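Side-chain contacts in histidine kinase (Paraburkholderia phymatum, PDB 6NB0), which probably acts as a phosphorelay sensor kinase, using ATP to phosphorylate a histidine of a protein: residues G144-G149 against I156-N161; D140-D145 against V197-D202. All blocks are in the same frame, centred on the assembly; numbering follows the deposited sequence.

Contact 1 (G144-G149 against I156-N161); sequences GDVREG and IVLALN
Leu158 lays its CD1 methyl against the helix backbone in the angle between the Val146 and Arg147 side chains. With CG anti to its own carbonyl carbon (chi1 -58°), the branch leaves strand 157-161 toward the helix, and CD1 comes within 3.6 Å of Arg147 N. The same methyl meets CB of Val146 at 4.0 Å, where the two side chains cross at about a right angle; Val146 CG1 is just as near. Arg147 runs the opposite way, its long chain sliding past Leu158 and bending at chi3 (-81°), which carries the guanidinium to the strand. There NH2 passes 4.0 Å from Leu158 CB, and Leu158 O lies at the edge of the guanidinium, near its plane, 3.4 Å from NH2. A water also bridges the two residues, accepting hydrogen bonds from Arg147 NE at 2.9 Å and from Leu158 N at 2.9 Å. That backbone N-H belongs to a residue between Val157 and Ala159, which pair with strand 196-204, so the water serves the other edge of the strand. Helix 173-189 extends the apolar layer, with Val188 on Leu158 and Val184 on Val146. A helix leading through a short turn into an edge strand, and packed on it, fits the alpha/beta sandwich of histidine kinase ATP-binding domains.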
loop_
_atom_site.group_PDB
_atom_site.type_symbol
_atom_site.label_atom_id
_atom_site.label_comp_id
_atom_site.label_asym_id
_atom_site.label_seq_id
_atom_site.Cartn_x
_atom_site.Cartn_y
_atom_site.Cartn_z
ATOM N N GLY A 144 -3.742 -22.188 1.400
ATOM C CA GLY A 144 -2.833 -22.304 2.526
ATOM C C GLY A 144 -2.575 -20.973 3.215
ATOM O O GLY A 144 -2.601 -20.893 4.443
ATOM N N ASP A 145 -2.337 -19.911 2.432
ATOM C CA ASP A 145 -2.057 -18.596 3.011
ATOM C C ASP A 145 -3.254 -18.034 3.783
ATOM O O ASP A 145 -3.080 -17.441 4.852
ATOM C CB ASP A 145 -1.643 -17.613 1.914
ATOM C CG ASP A 145 -0.210 -17.850 1.393
ATOM O OD1 ASP A 145 0.564 -18.640 1.995
ATOM O OD2 ASP A 145 0.173 -17.169 0.407
ATOM N N VAL A 146 -4.466 -18.166 3.248
ATOM C CA VAL A 146 -5.627 -17.615 3.940
ATOM C C VAL A 146 -5.985 -18.464 5.157
ATOM O O VAL A 146 -6.429 -17.940 6.195
ATOM C CB VAL A 146 -6.809 -17.472 2.960
ATOM C CG1 VAL A 146 -8.063 -16.930 3.685
ATOM C CG2 VAL A 146 -6.424 -16.526 1.791
ATOM N N ARG A 147 -5.791 -19.776 5.064
ATOM C CA ARG A 147 -5.998 -20.622 6.220
ATOM C C ARG A 147 -5.120 -20.168 7.384
ATOM O O ARG A 147 -5.608 -19.951 8.502
ATOM C CB ARG A 147 -5.701 -22.069 5.818
ATOM C CG ARG A 147 -5.983 -23.135 6.839
ATOM C CD ARG A 147 -5.848 -24.518 6.150
ATOM N NE ARG A 147 -7.043 -24.914 5.389
ATOM C CZ ARG A 147 -7.022 -25.605 4.249
ATOM N NH1 ARG A 147 -5.864 -25.958 3.705
ATOM N NH2 ARG A 147 -8.159 -25.944 3.645
ATOM N N GLU A 148 -3.816 -19.975 7.130
ATOM C CA GLU A 148 -2.926 -19.599 8.224
ATOM C C GLU A 148 -3.130 -18.144 8.635
ATOM O O GLU A 148 -2.974 -17.815 9.819
ATOM C CB GLU A 148 -1.461 -19.850 7.837
ATOM C CG GLU A 148 -0.496 -19.955 9.032
ATOM C CD GLU A 148 -0.085 -18.601 9.590
ATOM O OE1 GLU A 148 -0.211 -17.594 8.855
ATOM O OE2 GLU A 148 0.353 -18.538 10.762
ATOM N N GLY A 149 -3.492 -17.276 7.695
ATOM C CA GLY A 149 -3.628 -15.860 7.994
ATOM C C GLY A 149 -4.903 -15.528 8.748
ATOM O O GLY A 149 -4.870 -14.684 9.639
ATOM N N ILE A 156 -13.353 -20.828 10.143
ATOM C CA ILE A 156 -13.928 -20.914 8.794
ATOM C C ILE A 156 -13.264 -22.061 8.053
ATOM O O ILE A 156 -12.028 -22.171 8.041
ATOM C CB ILE A 156 -13.752 -19.589 8.032
ATOM C CG1 ILE A 156 -14.262 -18.390 8.851
ATOM C CG2 ILE A 156 -14.414 -19.646 6.649
ATOM C CD1 ILE A 156 -15.640 -18.568 9.395
ATOM N N VAL A 157 -14.076 -22.916 7.427
ATOM C CA VAL A 157 -13.567 -24.021 6.619
ATOM C C VAL A 157 -13.371 -23.499 5.203
ATOM O O VAL A 157 -14.275 -22.868 4.640
ATOM C CB VAL A 157 -14.540 -25.217 6.649
ATOM C CG1 VAL A 157 -14.070 -26.338 5.716
ATOM C CG2 VAL A 157 -14.685 -25.743 8.098
ATOM N N LEU A 158 -12.180 -23.713 4.641
ATOM C CA LEU A 158 -11.919 -23.376 3.247
ATOM C C LEU A 158 -11.997 -24.632 2.395
ATOM O O LEU A 158 -11.450 -25.674 2.764
ATOM C CB LEU A 158 -10.541 -22.724 3.075
ATOM C CG LEU A 158 -10.274 -21.437 3.868
ATOM C CD1 LEU A 158 -8.891 -20.860 3.507
ATOM C CD2 LEU A 158 -11.381 -20.397 3.617
ATOM N N ALA A 159 -12.645 -24.523 1.232
ATOM C CA ALA A 159 -12.747 -25.648 0.308
ATOM C C ALA A 159 -12.291 -25.177 -1.057
ATOM O O ALA A 159 -12.593 -24.052 -1.471
ATOM C CB ALA A 159 -14.179 -26.227 0.218
ATOM N N LEU A 160 -11.528 -26.019 -1.732
ATOM C CA LEU A 160 -11.096 -25.736 -3.092
ATOM C C LEU A 160 -11.749 -26.756 -4.001
ATOM O O LEU A 160 -11.618 -27.966 -3.779
ATOM C CB LEU A 160 -9.573 -25.782 -3.222
ATOM C CG LEU A 160 -9.015 -25.685 -4.650
ATOM C CD1 LEU A 160 -9.288 -24.293 -5.296
ATOM C CD2 LEU A 160 -7.522 -26.044 -4.643
ATOM N N ASN A 161 -12.452 -26.270 -5.015
ATOM C CA ASN A 161 -13.097 -27.116 -6.015
ATOM C C ASN A 161 -12.534 -26.747 -7.381
ATOM O O ASN A 161 -12.869 -25.692 -7.930
ATOM C CB ASN A 161 -14.614 -26.936 -5.976
ATOM C CG ASN A 161 -15.319 -27.713 -7.065
ATOM O OD1 ASN A 161 -14.869 -28.784 -7.466
ATOM N ND2 ASN A 161 -16.433 -27.174 -7.551
HETATM O O HOH W 1 -9.885 -24.844 5.982
#

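Contact 2 (D140-D145 against V197-D202); sequences DETIGD and VTLDAD
Ile143 and Leu199 meet at a slant, the CD1 methyl of Ile143 passing beside CD2 of Leu199 at 4.2 Å. Neither chain lies flat along the other; the touch is between branch ends, as expected where the closest CA atoms, those of the same two residues, stand 8.4 Å apart. Leu199 extends from strand 196-204 toward the helix with CG anti to its backbone N (chi1 173°). Ile143 starts out along the flank of the helix, and its CG1 arm, beside the backbone N (chi1 -64°), swings CD1 toward the sheet. Thr142 approaches the same leucine methyl from the preceding residue of the helix, its CG2 lying 4.5 Å from Leu199 CD2, a looser touch. Its hydroxyl is turned to the helix itself, where OG1 bonds to the carbonyl oxygen of Leu138, so the polar atom is satisfied and the methyl is what meets the strand. Leu160 of the neighbouring strand touches both Ile143 and Leu199, Val212 meets Leu199 from strand 207-214, and Leu180 and Val184 pack on Thr142 from helix 173-189. All three touching residues are buried, and their meeting surfaces are wholly aliphatic: helix and sheet are held here by dispersion and the exclusion of water, without a directional bond to fix the register.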
loop_
_atom_site.group_PDB
_atom_site.type_symbol
_atom_site.label_atom_id
_atom_site.label_comp_id
_atom_site.label_asym_id
_atom_site.label_seq_id
_atom_site.Cartn_x
_atom_site.Cartn_y
_atom_site.Cartn_z
ATOM N N ASP A 140 -3.543 -23.718 -4.537
ATOM C CA ASP A 140 -3.243 -24.345 -3.249
ATOM C C ASP A 140 -2.525 -23.376 -2.318
ATOM O O ASP A 140 -2.789 -23.348 -1.105
ATOM C CB ASP A 140 -2.392 -25.601 -3.448
ATOM C CG ASP A 140 -3.158 -26.750 -4.097
ATOM O OD1 ASP A 140 -4.376 -26.879 -3.900
ATOM O OD2 ASP A 140 -2.515 -27.548 -4.790
ATOM N N GLU A 141 -1.604 -22.578 -2.864
ATOM C CA GLU A 141 -0.932 -21.565 -2.050
ATOM C C GLU A 141 -1.915 -20.553 -1.485
ATOM O O GLU A 141 -1.773 -20.126 -0.335
ATOM C CB GLU A 141 0.133 -20.852 -2.883
ATOM C CG GLU A 141 0.854 -19.741 -2.139
ATOM C CD GLU A 141 2.092 -19.239 -2.883
ATOM O OE1 GLU A 141 2.070 -19.207 -4.139
ATOM O OE2 GLU A 141 3.092 -18.901 -2.199
ATOM N N THR A 142 -2.901 -20.134 -2.293
ATOM C CA THR A 142 -3.931 -19.218 -1.830
ATOM C C THR A 142 -4.661 -19.801 -0.629
ATOM O O THR A 142 -4.850 -19.131 0.400
ATOM C CB THR A 142 -4.934 -18.926 -2.968
ATOM O OG1 THR A 142 -4.253 -18.371 -4.118
ATOM C CG2 THR A 142 -6.018 -17.939 -2.503
ATOM N N ILE A 143 -5.107 -21.047 -0.753
ATOM C CA ILE A 143 -5.861 -21.671 0.335
ATOM C C ILE A 143 -4.989 -21.742 1.578
ATOM O O ILE A 143 -5.425 -21.415 2.688
ATOM C CB ILE A 143 -6.354 -23.069 -0.087
ATOM C CG1 ILE A 143 -7.345 -22.961 -1.257
ATOM C CG2 ILE A 143 -6.957 -23.820 1.112
ATOM C CD1 ILE A 143 -8.637 -22.230 -0.896
ATOM N N GLY A 144 -3.742 -22.188 1.400
ATOM C CA GLY A 144 -2.833 -22.304 2.526
ATOM C C GLY A 144 -2.575 -20.973 3.215
ATOM O O GLY A 144 -2.601 -20.893 4.443
ATOM N N ASP A 145 -2.337 -19.911 2.432
ATOM C CA ASP A 145 -2.057 -18.596 3.011
ATOM C C ASP A 145 -3.254 -18.034 3.783
ATOM O O ASP A 145 -3.080 -17.441 4.852
ATOM C CB ASP A 145 -1.643 -17.613 1.914
ATOM C CG ASP A 145 -0.210 -17.850 1.393
ATOM O OD1 ASP A 145 0.564 -18.640 1.995
ATOM O OD2 ASP A 145 0.173 -17.169 0.407
ATOM N N VAL A 197 -16.204 -21.425 3.172
ATOM C CA VAL A 197 -15.889 -20.565 2.027
ATOM C C VAL A 197 -15.283 -21.431 0.931
ATOM O O VAL A 197 -14.293 -22.130 1.163
ATOM C CB VAL A 197 -14.934 -19.425 2.427
ATOM C CG1 VAL A 197 -14.486 -18.620 1.182
ATOM C CG2 VAL A 197 -15.622 -18.494 3.457
ATOM N N THR A 198 -15.881 -21.414 -0.259
ATOM C CA THR A 198 -15.434 -22.281 -1.345
ATOM C C THR A 198 -14.815 -21.429 -2.445
ATOM O O THR A 198 -15.443 -20.471 -2.913
ATOM C CB THR A 198 -16.604 -23.096 -1.904
ATOM O OG1 THR A 198 -17.108 -23.973 -0.890
ATOM C CG2 THR A 198 -16.179 -23.901 -3.149
ATOM N N LEU A 199 -13.591 -21.782 -2.851
ATOM C CA LEU A 199 -12.969 -21.237 -4.052
ATOM C C LEU A 199 -13.170 -22.240 -5.184
ATOM O O LEU A 199 -12.680 -23.377 -5.096
ATOM C CB LEU A 199 -11.479 -20.986 -3.805
ATOM C CG LEU A 199 -10.625 -20.568 -5.015
ATOM C CD1 LEU A 199 -11.160 -19.289 -5.636
ATOM C CD2 LEU A 199 -9.182 -20.369 -4.573
ATOM N N ASP A 200 -13.932 -21.850 -6.207
ATOM C CA ASP A 200 -14.107 -22.637 -7.433
ATOM C C ASP A 200 -13.211 -22.033 -8.504
ATOM O O ASP A 200 -13.206 -20.810 -8.667
ATOM C CB ASP A 200 -15.552 -22.581 -7.946
ATOM C CG ASP A 200 -16.509 -23.373 -7.109
ATOM O OD1 ASP A 200 -16.062 -24.245 -6.351
ATOM O OD2 ASP A 200 -17.722 -23.132 -7.232
ATOM N N ALA A 201 -12.485 -22.865 -9.254
ATOM C CA ALA A 201 -11.629 -22.293 -10.299
ATOM C C ALA A 201 -11.498 -23.259 -11.461
ATOM O O ALA A 201 -11.350 -24.463 -11.253
ATOM C CB ALA A 201 -10.233 -21.954 -9.770
ATOM N N ASP A 202 -11.536 -22.728 -12.683
ATOM C CA ASP A 202 -11.428 -23.544 -13.892
ATOM C C ASP A 202 -10.977 -22.629 -15.024
ATOM O O ASP A 202 -10.946 -21.401 -14.882
ATOM C CB ASP A 202 -12.766 -24.236 -14.212
ATOM C CG ASP A 202 -12.611 -25.498 -15.070
ATOM O OD1 ASP A 202 -11.479 -25.837 -15.494
ATOM O OD2 ASP A 202 -13.644 -26.156 -15.336
#

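Overall arrangement
Both contacts place helix 135-154 on one mixed sheet, and they share Gly144 and Asp145; their centres lie about 7 Å apart. Contact 1 uses residues further along the helix against strand 157-161, while contact 2 uses the part just before against the adjacent, parallel strand 196-204. Backbone pairing ties the two strands together: Val157 O is 2.8 Å from Val197 N, and Ala159 O is 2.8 Å from Leu199 N, both probable hydrogen bonds. Leu160 packs at the junction, its CD1 3.5 Å from Leu199 O. The helix thus covers the edge strand and its inner neighbour, with a water-bridged arginine at contact 1 and purely aliphatic touches at contact 2.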